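Side-chain contacts in endoglucanase (Mytilus edulis, PDB 1WC2), which hydrolyses internal beta-1,4-glucosidic linkages in cellulose and related beta-glucans, is active on soluble carboxymethylcellulose, and also has expansin activity: residues Tyr22-Lys27 against Ile99-Pro104; Phe41-Asn44 against Phe48-Ala51; Met55-Gly60 against Gln67-Cys72; Ser94-Ile99 against Glu153-Asp158; Tyr107-Trp112 against His130-Asn135. All blocks are in the same frame, centred on the assembly; numbering follows the deposited sequence.

Contact 1 of 5, residues Tyr22-Lys27 against Ile99-Pro104; sequences YHDSHK and ITNLCP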
# COMPACT_ATOMS: atom_id res chain seq x y z
N TYR A 22 -0.43 8.53 -4.49
CA TYR A 22 0.37 8.63 -5.72
C TYR A 22 -0.47 8.25 -6.94
O TYR A 22 -1.60 7.76 -6.80
CB TYR A 22 1.67 7.78 -5.62
CG TYR A 22 1.64 6.33 -6.12
CD1 TYR A 22 2.69 5.81 -6.88
CD2 TYR A 22 0.60 5.45 -5.79
CE1 TYR A 22 2.70 4.48 -7.31
CE2 TYR A 22 0.61 4.11 -6.25
CZ TYR A 22 1.65 3.63 -7.01
OH TYR A 22 1.65 2.32 -7.47
N HIS A 23 0.07 8.49 -8.12
CA HIS A 23 -0.53 8.00 -9.34
C HIS A 23 0.51 7.38 -10.23
O HIS A 23 1.52 8.02 -10.54
CB HIS A 23 -1.24 9.11 -10.13
CG HIS A 23 -1.68 8.67 -11.48
ND1 HIS A 23 -2.45 7.54 -11.67
CD2 HIS A 23 -1.41 9.15 -12.72
CE1 HIS A 23 -2.66 7.36 -12.96
NE2 HIS A 23 -2.04 8.32 -13.62
N ASP A 24 0.28 6.13 -10.63
CA ASP A 24 1.14 5.45 -11.58
C ASP A 24 0.24 4.68 -12.55
O ASP A 24 -0.59 3.89 -12.09
CB ASP A 24 2.09 4.53 -10.81
CG ASP A 24 3.15 3.91 -11.69
OD1 ASP A 24 2.77 3.14 -12.59
OD2 ASP A 24 4.38 4.14 -11.54
N SER A 25 0.43 4.90 -13.87
CA SER A 25 -0.36 4.25 -14.94
C SER A 25 0.36 3.09 -15.63
O SER A 25 -0.19 2.49 -16.56
CB SER A 25 -0.76 5.28 -16.00
OG SER A 25 0.38 5.84 -16.61
N HIS A 26 1.57 2.74 -15.19
CA HIS A 26 2.28 1.61 -15.77
C HIS A 26 1.71 0.29 -15.27
O HIS A 26 1.15 0.22 -14.17
CB HIS A 26 3.77 1.72 -15.44
CG HIS A 26 4.41 2.95 -16.00
ND1 HIS A 26 4.76 4.04 -15.24
CD2 HIS A 26 4.73 3.26 -17.27
CE1 HIS A 26 5.31 4.96 -16.02
NE2 HIS A 26 5.29 4.51 -17.26
N LYS A 27 1.90 -0.78 -16.04
CA LYS A 27 1.39 -2.11 -15.67
C LYS A 27 1.76 -2.48 -14.23
O LYS A 27 0.92 -2.97 -13.46
CB LYS A 27 1.89 -3.19 -16.64
CG LYS A 27 1.33 -4.57 -16.33
CD LYS A 27 1.39 -5.51 -17.52
CE LYS A 27 2.81 -5.82 -17.96
NZ LYS A 27 2.84 -6.81 -19.08
N ILE A 99 -1.93 -5.20 -2.94
CA ILE A 99 -0.60 -4.87 -3.44
C ILE A 99 -0.50 -5.31 -4.91
O ILE A 99 -0.59 -6.50 -5.21
CB ILE A 99 0.50 -5.54 -2.58
CG1 ILE A 99 0.49 -4.96 -1.15
CG2 ILE A 99 1.87 -5.38 -3.23
CD1 ILE A 99 1.34 -5.75 -0.15
N THR A 100 -0.33 -4.34 -5.80
CA THR A 100 -0.16 -4.61 -7.23
C THR A 100 1.17 -4.10 -7.77
O THR A 100 1.46 -4.30 -8.95
CB THR A 100 -1.30 -3.99 -8.07
OG1 THR A 100 -1.29 -2.56 -7.87
CG2 THR A 100 -2.67 -4.55 -7.67
N ASN A 101 1.98 -3.43 -6.95
CA ASN A 101 3.19 -2.80 -7.46
C ASN A 101 4.21 -2.67 -6.33
O ASN A 101 3.93 -2.96 -5.16
CB ASN A 101 2.81 -1.44 -8.10
CG ASN A 101 3.82 -0.92 -9.13
OD1 ASN A 101 4.83 -1.54 -9.44
ND2 ASN A 101 3.51 0.23 -9.71
N LEU A 102 5.41 -2.27 -6.73
CA LEU A 102 6.56 -2.05 -5.86
C LEU A 102 6.82 -0.54 -5.68
O LEU A 102 6.76 0.22 -6.65
CB LEU A 102 7.80 -2.67 -6.53
CG LEU A 102 9.17 -2.25 -6.01
CD1 LEU A 102 9.39 -2.70 -4.58
CD2 LEU A 102 10.27 -2.78 -6.91
N CYS A 103 7.10 -0.12 -4.44
CA CYS A 103 7.69 1.19 -4.14
C CYS A 103 9.18 0.97 -3.89
O CYS A 103 9.57 0.50 -2.80
CB CYS A 103 7.04 1.83 -2.90
SG CYS A 103 7.78 3.41 -2.35
N PRO A 104 10.03 1.23 -4.90
CA PRO A 104 11.44 0.85 -4.78
C PRO A 104 12.23 1.74 -3.84
O PRO A 104 11.91 2.91 -3.71
CB PRO A 104 11.96 0.94 -6.23
CG PRO A 104 11.05 1.88 -6.93
CD PRO A 104 9.72 1.83 -6.21
O HOH W 1 -0.52 0.48 -7.03
O HOH W 2 0.91 1.26 -10.79
O HOH W 3 5.39 1.53 -11.52
O HOH W 4 1.09 -4.94 -11.57
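With chi1 at -172° in D24 and -157° in N101, each side chain swings out trans to its own backbone N, which brings a carboxylate and a carboxamide near each other. The two stop short of bonding: D24 OD1 and N101 ND2 are 4.2 Å apart, and the planes of the groups are nearly perpendicular, at 83°. Water joins them instead. Water 3 donates to D24 OD2 at 2.8 Å and accepts from N101 ND2 at 2.9 Å, while water 2 takes a second, weak bond from the same amide nitrogen. The phenol of Y22 comes obliquely to the amide, its OH 3.6 Å from N101 ND2, and water 1, in the plane of the Y22 ring at its edge, links that hydroxyl to T100 OG1. D24 OD1 also accepts from H26 N at 2.9 Å, closing an Asx turn that restrains the carboxylate, and N101 OD1 takes the amides of L102 and A29. D24 is probably the nucleophile of the glycosidase, by similarity, so the solvent held here would lie in the active-site cleft. With an alanine in place of D24 the carboxylate is gone, and H26 N and water 3 would probably lose an acceptor, and the N101 amide its water-mediated partner. Y22 closes strand 14-22, which runs parallel to strand 129-134. On the other side of the contact the chain turns a corner at N101, between strands 94-100 and 102-103, both parallel to strand 49-53, whose A51 is touched by the Y22 and N101 side chains.

Contact 2 of 5, residues Phe41-Asn44 against Phe48-Ala51; sequences FGWN and FVAA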
# COMPACT_ATOMS: atom_id res chain seq x y z
N PHE A 41 -4.72 -3.32 -16.69
CA PHE A 41 -6.09 -3.73 -17.00
C PHE A 41 -7.01 -2.53 -16.79
O PHE A 41 -6.59 -1.47 -16.32
CB PHE A 41 -6.53 -4.90 -16.11
CG PHE A 41 -5.81 -6.19 -16.41
CD1 PHE A 41 -5.11 -6.86 -15.42
CD2 PHE A 41 -5.83 -6.72 -17.70
CE1 PHE A 41 -4.47 -8.04 -15.71
CE2 PHE A 41 -5.18 -7.90 -17.98
CZ PHE A 41 -4.49 -8.55 -16.99
N GLY A 42 -8.29 -2.69 -17.15
CA GLY A 42 -9.26 -1.62 -16.99
C GLY A 42 -9.60 -1.30 -15.54
O GLY A 42 -10.00 -0.18 -15.25
N TRP A 43 -9.45 -2.29 -14.65
CA TRP A 43 -9.86 -2.15 -13.24
C TRP A 43 -8.86 -1.46 -12.32
O TRP A 43 -9.24 -0.97 -11.24
CB TRP A 43 -10.26 -3.52 -12.64
CG TRP A 43 -9.25 -4.66 -12.75
CD1 TRP A 43 -9.24 -5.65 -13.70
CD2 TRP A 43 -8.18 -4.97 -11.85
NE1 TRP A 43 -8.22 -6.53 -13.47
CE2 TRP A 43 -7.54 -6.13 -12.35
CE3 TRP A 43 -7.67 -4.37 -10.70
CZ2 TRP A 43 -6.45 -6.71 -11.72
CZ3 TRP A 43 -6.59 -4.94 -10.07
CH2 TRP A 43 -5.97 -6.09 -10.60
N ASN A 44 -7.60 -1.38 -12.71
CA ASN A 44 -6.58 -0.94 -11.75
C ASN A 44 -6.78 0.53 -11.33
O ASN A 44 -6.62 0.88 -10.16
CB ASN A 44 -5.14 -1.04 -12.31
CG ASN A 44 -4.77 -2.39 -12.91
OD1 ASN A 44 -5.52 -2.96 -13.70
ND2 ASN A 44 -3.55 -2.85 -12.62
N PHE A 48 -8.82 0.16 -5.08
CA PHE A 48 -7.97 0.33 -3.91
C PHE A 48 -6.78 -0.64 -4.06
O PHE A 48 -6.84 -1.82 -3.70
CB PHE A 48 -8.75 0.09 -2.61
CG PHE A 48 -9.72 1.21 -2.24
CD1 PHE A 48 -10.99 0.91 -1.76
CD2 PHE A 48 -9.33 2.55 -2.30
CE1 PHE A 48 -11.87 1.93 -1.39
CE2 PHE A 48 -10.22 3.56 -1.93
CZ PHE A 48 -11.49 3.24 -1.46
N VAL A 49 -5.71 -0.11 -4.67
CA VAL A 49 -4.47 -0.83 -4.89
C VAL A 49 -3.29 0.00 -4.40
O VAL A 49 -3.40 1.22 -4.23
CB VAL A 49 -4.29 -1.23 -6.39
CG1 VAL A 49 -5.39 -2.23 -6.80
CG2 VAL A 49 -4.26 -0.01 -7.32
N ALA A 50 -2.17 -0.68 -4.19
CA ALA A 50 -1.01 -0.07 -3.55
C ALA A 50 0.30 -0.59 -4.12
O ALA A 50 0.39 -1.71 -4.62
CB ALA A 50 -1.04 -0.34 -2.06
N ALA A 51 1.33 0.24 -3.99
CA ALA A 51 2.71 -0.15 -4.18
C ALA A 51 3.35 -0.32 -2.80
O ALA A 51 3.33 0.61 -1.99
CB ALA A 51 3.46 0.90 -5.00
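V49 points its isopropyl group at the loop residues W43 and N44, and each of its two methyls meets a different one. CG1 comes to the rim of the indole, near the plane of the ring, with W43 CZ3 4.4 Å away, so the valine abuts the edge of the tryptophan and does not lie on its face. The other branch, CG2, is set between the backbone N and the carbonyl carbon by a chi1 of -64°, and in that rotamer it reaches the main-chain carbonyl, N44 O, at 3.8 Å. The indole face is used within the loop itself: N44 OD1 sits above the middle of the W43 ring, 3.8 Å from its plane. Polar ends are held elsewhere, W43 NE1 by Q175 OE1 and N44 ND2 by C32 O, and these bonds limit how either flat group can turn. The contact is small, one apolar touch and one methyl against a carbonyl, and joins loop 41-44 to the strand that soon follows it. That strand, 49-53, is part of the double-psi barrel, with strand 94-100 parallel to it and strand 129-134 antiparallel, and V49 also rests against T100 of the first and E134 of the second.

Contact 3 of 5, residues Met55-Gly60 against Gln67-Cys72; sequences MYFDSG and QHCGQC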
# COMPACT_ATOMS: atom_id res chain seq x y z
N MET A 55 11.21 -4.06 0.77
CA MET A 55 11.45 -5.28 1.54
C MET A 55 10.16 -6.02 1.90
O MET A 55 10.18 -7.25 2.07
CB MET A 55 12.26 -4.97 2.80
CG MET A 55 13.75 -4.86 2.56
SD MET A 55 14.45 -6.46 2.12
CE MET A 55 14.19 -7.38 3.33
N TYR A 56 9.04 -5.31 1.99
CA TYR A 56 7.74 -5.97 2.13
C TYR A 56 7.24 -6.58 0.81
O TYR A 56 6.72 -7.70 0.78
CB TYR A 56 6.66 -5.05 2.74
CG TYR A 56 5.47 -5.88 3.21
CD1 TYR A 56 5.53 -6.57 4.42
CD2 TYR A 56 4.35 -6.09 2.40
CE1 TYR A 56 4.50 -7.40 4.84
CE2 TYR A 56 3.30 -6.92 2.82
CZ TYR A 56 3.39 -7.57 4.04
OH TYR A 56 2.39 -8.43 4.48
N PHE A 57 7.42 -5.86 -0.29
CA PHE A 57 7.09 -6.40 -1.61
C PHE A 57 7.76 -7.77 -1.81
O PHE A 57 7.13 -8.75 -2.25
CB PHE A 57 7.52 -5.39 -2.68
CG PHE A 57 7.26 -5.84 -4.11
CD1 PHE A 57 6.01 -5.67 -4.68
CD2 PHE A 57 8.25 -6.45 -4.85
CE1 PHE A 57 5.77 -6.10 -5.99
CE2 PHE A 57 8.02 -6.87 -6.16
CZ PHE A 57 6.79 -6.70 -6.73
N ASP A 58 9.05 -7.82 -1.50
CA ASP A 58 9.85 -9.04 -1.61
C ASP A 58 11.14 -8.89 -0.79
O ASP A 58 11.98 -8.03 -1.09
CB ASP A 58 10.23 -9.34 -3.06
CG ASP A 58 10.73 -10.74 -3.20
OD1 ASP A 58 11.98 -10.93 -3.18
OD2 ASP A 58 9.92 -11.69 -3.29
N SER A 59 11.32 -9.75 0.21
CA SER A 59 12.47 -9.66 1.11
C SER A 59 13.78 -10.03 0.41
O SER A 59 14.86 -9.65 0.89
CB SER A 59 12.26 -10.55 2.34
OG SER A 59 12.31 -11.90 1.97
N GLY A 60 13.69 -10.78 -0.69
CA GLY A 60 14.83 -11.10 -1.52
C GLY A 60 15.16 -10.02 -2.55
O GLY A 60 15.98 -10.27 -3.44
N GLN A 67 7.00 -11.71 -3.37
CA GLN A 67 6.27 -12.51 -2.36
C GLN A 67 4.86 -12.01 -2.10
O GLN A 67 3.93 -12.82 -1.97
CB GLN A 67 7.01 -12.48 -1.01
CG GLN A 67 8.33 -13.23 -0.96
CD GLN A 67 9.11 -12.96 0.32
OE1 GLN A 67 9.22 -11.81 0.76
NE2 GLN A 67 9.63 -14.02 0.93
N HIS A 68 4.71 -10.70 -1.93
CA HIS A 68 3.45 -10.14 -1.47
C HIS A 68 2.60 -9.51 -2.57
O HIS A 68 1.61 -8.86 -2.27
CB HIS A 68 3.70 -9.22 -0.26
CG HIS A 68 4.09 -10.00 0.96
ND1 HIS A 68 5.14 -9.66 1.79
CD2 HIS A 68 3.58 -11.15 1.47
CE1 HIS A 68 5.23 -10.55 2.76
NE2 HIS A 68 4.30 -11.47 2.59
N CYS A 69 2.94 -9.77 -3.83
CA CYS A 69 2.01 -9.44 -4.93
C CYS A 69 0.65 -10.11 -4.69
O CYS A 69 0.59 -11.30 -4.39
CB CYS A 69 2.56 -9.93 -6.27
SG CYS A 69 3.75 -8.83 -7.06
N GLY A 70 -0.41 -9.34 -4.87
CA GLY A 70 -1.77 -9.85 -4.73
C GLY A 70 -2.31 -9.94 -3.31
O GLY A 70 -3.48 -10.30 -3.12
N GLN A 71 -1.48 -9.62 -2.32
CA GLN A 71 -1.92 -9.69 -0.93
C GLN A 71 -2.74 -8.44 -0.61
O GLN A 71 -2.40 -7.34 -1.05
CB GLN A 71 -0.72 -9.77 0.01
CG GLN A 71 -1.09 -10.05 1.44
CD GLN A 71 0.11 -10.11 2.35
OE1 GLN A 71 0.83 -9.11 2.49
NE2 GLN A 71 0.34 -11.26 2.97
N CYS A 72 -3.81 -8.62 0.16
CA CYS A 72 -4.63 -7.50 0.61
C CYS A 72 -4.29 -7.10 2.05
O CYS A 72 -4.13 -7.96 2.94
CB CYS A 72 -6.12 -7.81 0.47
SG CYS A 72 -6.67 -7.80 -1.26
O HOH W 5 11.21 -13.90 3.45
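The rings of Y56 and H68 form an offset stack, with centroids 4.2 Å apart and planes at 18°. H68 ND1 lies over one face of the phenol, toward its rim; the imidazole has Y56 CZ over one face and Q67 CB over the other. At the imidazole edge, nearly in the ring plane, H68 ND1 donates to Y56 O over 2.7 Å at an angle of 157°, so the same residue that stacks on H68 also fixes the rotation of its ring. At the far edge of the phenol, Y56 OH donates to Q71 OE1 at 2.6 Å; the glutamine reaches it with an extended chain, chi2 -179°. Together these bonds fasten the end of helix 54-57 to a type II beta turn, H68 to Q71, whose third residue is G70 with positive phi. Two backbone N-H groups continue the seam: H68 N donates to the carbonyl F57 O at 3.1 Å, and Q67 N to the carboxylate oxygen D58 OD2 at 2.9 Å, on its anti lone pair. In its modelled conformer Q67 runs out extended past D58 to S59, and its OE1 takes the bond from S59 N at 3.0 Å, the donor standing above the amide plane. From within the turn, C69 SG, disulfide-bonded to C30, approaches the F57 ring obliquely, 3.6 Å from F57 CE1.

Contact 4 of 5, residues Ser94-Ile99 against Glu153-Asp158; sequences SKTFMI and EVVNCD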
# COMPACT_ATOMS: atom_id res chain seq x y z
N SER A 94 -11.42 2.76 7.77
CA SER A 94 -10.67 1.64 7.23
C SER A 94 -11.10 1.19 5.84
O SER A 94 -12.30 1.07 5.56
CB SER A 94 -10.74 0.44 8.17
OG SER A 94 -12.02 -0.16 8.15
N LYS A 95 -10.10 0.89 5.01
CA LYS A 95 -10.30 0.31 3.69
C LYS A 95 -9.18 -0.70 3.45
O LYS A 95 -8.12 -0.64 4.10
CB LYS A 95 -10.27 1.37 2.58
CG LYS A 95 -11.46 2.33 2.54
CD LYS A 95 -12.78 1.64 2.25
CE LYS A 95 -13.92 2.64 2.07
NZ LYS A 95 -15.24 1.97 1.97
N THR A 96 -9.40 -1.61 2.50
CA THR A 96 -8.44 -2.65 2.16
C THR A 96 -7.87 -2.43 0.76
O THR A 96 -8.61 -2.16 -0.20
CB THR A 96 -9.13 -4.02 2.27
OG1 THR A 96 -9.44 -4.30 3.65
CG2 THR A 96 -8.22 -5.17 1.83
N PHE A 97 -6.55 -2.58 0.64
CA PHE A 97 -5.80 -2.32 -0.58
C PHE A 97 -5.08 -3.59 -1.02
O PHE A 97 -4.43 -4.26 -0.22
CB PHE A 97 -4.77 -1.20 -0.35
CG PHE A 97 -5.40 0.11 0.04
CD1 PHE A 97 -5.81 0.34 1.34
CD2 PHE A 97 -5.60 1.11 -0.90
CE1 PHE A 97 -6.43 1.53 1.70
CE2 PHE A 97 -6.22 2.32 -0.54
CZ PHE A 97 -6.63 2.52 0.76
N MET A 98 -5.17 -3.93 -2.30
CA MET A 98 -4.37 -5.02 -2.87
C MET A 98 -3.01 -4.50 -3.33
O MET A 98 -2.94 -3.49 -4.05
CB MET A 98 -5.09 -5.65 -4.06
CG MET A 98 -4.28 -6.79 -4.70
SD MET A 98 -5.13 -7.60 -6.08
CE MET A 98 -6.34 -8.62 -5.16
N ILE A 99 -1.93 -5.20 -2.94
CA ILE A 99 -0.60 -4.87 -3.44
C ILE A 99 -0.50 -5.31 -4.91
O ILE A 99 -0.59 -6.50 -5.21
CB ILE A 99 0.50 -5.54 -2.58
CG1 ILE A 99 0.49 -4.96 -1.15
CG2 ILE A 99 1.87 -5.38 -3.23
CD1 ILE A 99 1.34 -5.75 -0.15
N GLU A 153 -3.00 -4.79 8.74
CA GLU A 153 -3.15 -6.24 8.94
C GLU A 153 -3.44 -6.89 7.58
O GLU A 153 -3.98 -6.25 6.67
CB GLU A 153 -4.30 -6.52 9.92
CG GLU A 153 -5.63 -6.08 9.37
CD GLU A 153 -6.78 -6.07 10.37
OE1 GLU A 153 -7.15 -7.16 10.85
OE2 GLU A 153 -7.33 -4.97 10.64
N VAL A 154 -3.07 -8.16 7.43
CA VAL A 154 -3.38 -8.94 6.24
C VAL A 154 -4.80 -9.51 6.35
O VAL A 154 -5.20 -10.03 7.40
CB VAL A 154 -2.36 -10.09 6.07
CG1 VAL A 154 -2.70 -10.98 4.87
CG2 VAL A 154 -0.94 -9.53 5.93
N VAL A 155 -5.57 -9.39 5.26
CA VAL A 155 -6.94 -9.88 5.19
C VAL A 155 -7.20 -10.60 3.86
O VAL A 155 -6.42 -10.47 2.91
CB VAL A 155 -7.97 -8.73 5.36
CG1 VAL A 155 -7.88 -8.12 6.75
CG2 VAL A 155 -7.78 -7.66 4.29
N ASN A 156 -8.29 -11.36 3.80
CA ASN A 156 -8.75 -12.02 2.58
C ASN A 156 -9.38 -10.99 1.65
O ASN A 156 -10.31 -10.30 2.02
CB ASN A 156 -9.77 -13.10 2.95
CG ASN A 156 -10.16 -13.96 1.77
OD1 ASN A 156 -10.65 -13.47 0.77
ND2 ASN A 156 -9.95 -15.26 1.89
N CYS A 157 -8.85 -10.90 0.43
CA CYS A 157 -9.34 -9.94 -0.57
C CYS A 157 -10.84 -10.08 -0.87
O CYS A 157 -11.54 -9.09 -1.04
CB CYS A 157 -8.57 -10.12 -1.88
SG CYS A 157 -6.78 -9.80 -1.79
N ASP A 158 -11.31 -11.32 -0.96
CA ASP A 158 -12.71 -11.55 -1.33
C ASP A 158 -13.68 -11.01 -0.29
O ASP A 158 -14.70 -10.40 -0.63
CB ASP A 158 -12.97 -13.04 -1.54
CG ASP A 158 -12.30 -13.58 -2.77
OD1 ASP A 158 -12.07 -12.81 -3.73
OD2 ASP A 158 -11.96 -14.78 -2.86
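T96 and V155 meet methyl to methyl, tip to tip, with T96 CG2 3.5 Å from V155 CG2; the threonine hydroxyl stands beside them, T96 OG1 lying 3.8 Å from that same V155 carbon. The contact belongs to the double-psi barrel: strands 94-100 and 148-155 each pair antiparallel with strand 72-78, and these side chains reach across the strand between them. Further along, M98 CE touches C157 SG at 3.6 Å. The methionine arrives there by a trans chi1 and chi2 followed by a bend at the thioether, chi3 -77°, which turns its methyl toward C157 SG. In the next shell, C157 is tied by a disulfide to C72, and the C72 side chain packs against both T96 and M98, so the covalent link and the apolar contacts secure the same place. E160 of helix 157-163 rests on T96 and V155, while Y173 of helix 170-173 lies against M98. C157 lies where strand 148-155 gives way to helix 157-163, in the first turn of the helix. N156 is the N-cap there. Its OD1 accepts from D158 N, the capping bond, over 2.8 Å, with the donor in the carbonyl plane and a C=O...N angle of 154°.

Contact 5 of 5, residues Tyr107-Trp112 against His130-Asn135; sequences YPNQDW and HLDLEN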
# COMPACT_ATOMS: atom_id res chain seq x y z
N TYR A 107 15.62 6.93 -5.13
CA TYR A 107 15.00 8.24 -5.36
C TYR A 107 13.82 8.03 -6.33
O TYR A 107 13.97 7.30 -7.32
CB TYR A 107 16.04 9.21 -5.95
CG TYR A 107 15.45 10.53 -6.37
CD1 TYR A 107 15.28 11.56 -5.45
CD2 TYR A 107 15.03 10.75 -7.68
CE1 TYR A 107 14.70 12.77 -5.82
CE2 TYR A 107 14.46 11.95 -8.06
CZ TYR A 107 14.30 12.95 -7.13
OH TYR A 107 13.73 14.14 -7.52
N PRO A 108 12.65 8.66 -6.12
CA PRO A 108 12.36 9.67 -5.10
C PRO A 108 11.69 9.12 -3.82
O PRO A 108 11.07 9.91 -3.10
CB PRO A 108 11.37 10.58 -5.83
CG PRO A 108 10.57 9.63 -6.62
CD PRO A 108 11.49 8.50 -7.03
N ASN A 109 11.83 7.82 -3.54
CA ASN A 109 11.15 7.17 -2.40
C ASN A 109 12.08 6.90 -1.23
O ASN A 109 11.72 6.13 -0.32
CB ASN A 109 10.55 5.84 -2.86
CG ASN A 109 9.88 5.94 -4.18
OD1 ASN A 109 9.03 6.79 -4.38
ND2 ASN A 109 10.27 5.08 -5.11
N GLN A 110 13.25 7.52 -1.23
CA GLN A 110 14.31 7.23 -0.27
C GLN A 110 13.97 7.51 1.19
O GLN A 110 14.62 6.96 2.09
CB GLN A 110 15.60 7.97 -0.67
CG GLN A 110 15.62 9.48 -0.45
CD GLN A 110 14.90 10.30 -1.52
OE1 GLN A 110 14.39 9.77 -2.50
NE2 GLN A 110 14.89 11.61 -1.32
N ASP A 111 12.98 8.36 1.45
CA ASP A 111 12.59 8.67 2.82
C ASP A 111 11.50 7.73 3.36
O ASP A 111 11.30 7.67 4.57
CB ASP A 111 12.09 10.12 2.93
CG ASP A 111 13.05 11.15 2.32
OD1 ASP A 111 14.28 11.02 2.47
OD2 ASP A 111 12.61 12.13 1.70
N TRP A 112 10.81 7.02 2.46
CA TRP A 112 9.59 6.28 2.77
C TRP A 112 9.68 4.75 2.61
O TRP A 112 9.01 4.02 3.33
CB TRP A 112 8.42 6.78 1.91
CG TRP A 112 8.09 8.23 2.10
CD1 TRP A 112 8.44 9.26 1.27
CD2 TRP A 112 7.33 8.83 3.17
NE1 TRP A 112 7.95 10.45 1.76
CE2 TRP A 112 7.25 10.21 2.91
CE3 TRP A 112 6.68 8.32 4.30
CZ2 TRP A 112 6.58 11.10 3.77
CZ3 TRP A 112 6.01 9.20 5.14
CH2 TRP A 112 5.97 10.58 4.87
N HIS A 130 5.55 0.82 4.44
CA HIS A 130 4.99 1.97 3.74
C HIS A 130 4.21 1.50 2.52
O HIS A 130 4.68 0.63 1.79
CB HIS A 130 6.08 2.95 3.30
CG HIS A 130 5.56 4.18 2.65
ND1 HIS A 130 5.14 5.27 3.39
CD2 HIS A 130 5.31 4.48 1.35
CE1 HIS A 130 4.66 6.19 2.56
NE2 HIS A 130 4.76 5.73 1.32
N LEU A 131 3.03 2.09 2.30
CA LEU A 131 2.24 1.83 1.09
C LEU A 131 1.99 3.13 0.34
O LEU A 131 1.50 4.11 0.91
CB LEU A 131 0.90 1.18 1.43
CG LEU A 131 0.93 -0.21 2.07
CD1 LEU A 131 -0.50 -0.70 2.24
CD2 LEU A 131 1.72 -1.24 1.27
N ASP A 132 2.33 3.15 -0.95
CA ASP A 132 1.88 4.20 -1.85
C ASP A 132 0.49 3.77 -2.32
O ASP A 132 0.32 2.64 -2.80
CB ASP A 132 2.82 4.42 -3.05
CG ASP A 132 4.10 5.21 -2.72
OD1 ASP A 132 4.25 5.77 -1.62
OD2 ASP A 132 5.02 5.30 -3.57
N LEU A 133 -0.50 4.63 -2.15
CA LEU A 133 -1.89 4.31 -2.47
C LEU A 133 -2.31 4.98 -3.78
O LEU A 133 -2.24 6.20 -3.91
CB LEU A 133 -2.82 4.79 -1.34
CG LEU A 133 -2.43 4.40 0.10
CD1 LEU A 133 -3.42 4.98 1.11
CD2 LEU A 133 -2.34 2.90 0.23
N GLU A 134 -2.76 4.18 -4.74
CA GLU A 134 -3.21 4.76 -6.00
C GLU A 134 -4.37 5.73 -5.77
O GLU A 134 -5.37 5.38 -5.14
CB GLU A 134 -3.60 3.67 -6.98
CG GLU A 134 -4.13 4.18 -8.31
CD GLU A 134 -3.16 5.09 -9.09
OE1 GLU A 134 -1.95 4.75 -9.19
OE2 GLU A 134 -3.59 6.15 -9.61
N ASN A 135 -4.24 6.95 -6.33
CA ASN A 135 -5.19 8.05 -6.08
C ASN A 135 -5.48 8.91 -7.32
O ASN A 135 -6.00 10.02 -7.20
CB ASN A 135 -4.71 8.94 -4.94
CG ASN A 135 -5.81 9.87 -4.43
OD1 ASN A 135 -6.92 9.42 -4.12
ND2 ASN A 135 -5.52 11.17 -4.36
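W112 sets its CB squarely over the imidazole of H130, 3.7 Å from the ring centroid and 2° off the normal, a CH-pi contact. The indole then leans across the same ring obliquely, its five-membered ring tilted 39° to the imidazole, and W112 CE3 comes to 3.4 Å from H130 CE1. H130 gets there by a trans chi1, -177°, which carries its ring off strand 129-134 to the loop. This is the tight half. The other is loose: N109 OD1 and D132 OD2 are 4.4 Å apart, the N109 amide being turned to P104 O instead. On the solvent side, W112 NE1 makes a weak bond to a diethylene glycol molecule, probably from the crystallisation liquor. Cutting W112 back to an alanine would keep the CB over the imidazole but remove the indole, and would probably open a gap beside H130 CE1 and ND1. In the modelled conformers, H130 ND1 is bonded to S18 OG, and H130 NE2 donates to D132 OD1 at 3.0 Å, in the imidazole plane. D132 is the proton donor by similarity, and the bond from H130 is consistent with a second-shell residue orienting that carboxylate, with W112 packed on the imidazole.

Contacts 1 and 5 hold the two carboxylates assigned to catalysis by similarity: the side chains of D24 and D132 are about 8 Å apart, and that of Y22 about 4 Å from D132. They are also tied directly, H23 ND1 lying 2.7 Å from E134 OE2. Contact 2 lies near this pair, the V49 side chain being about 9 Å from those of D24 and D132; its strand meets contact 4 through A50 N and M98 O, 2.9 Å apart, and contact 5 through A51 N and D132 O, also 2.9 Å. Contact 3 joins contact 4 by the C72-C157 disulfide and contact 1 at G70 N and I99 O. Contact 4 lies farthest from contact 5, their centres about 18 Å apart.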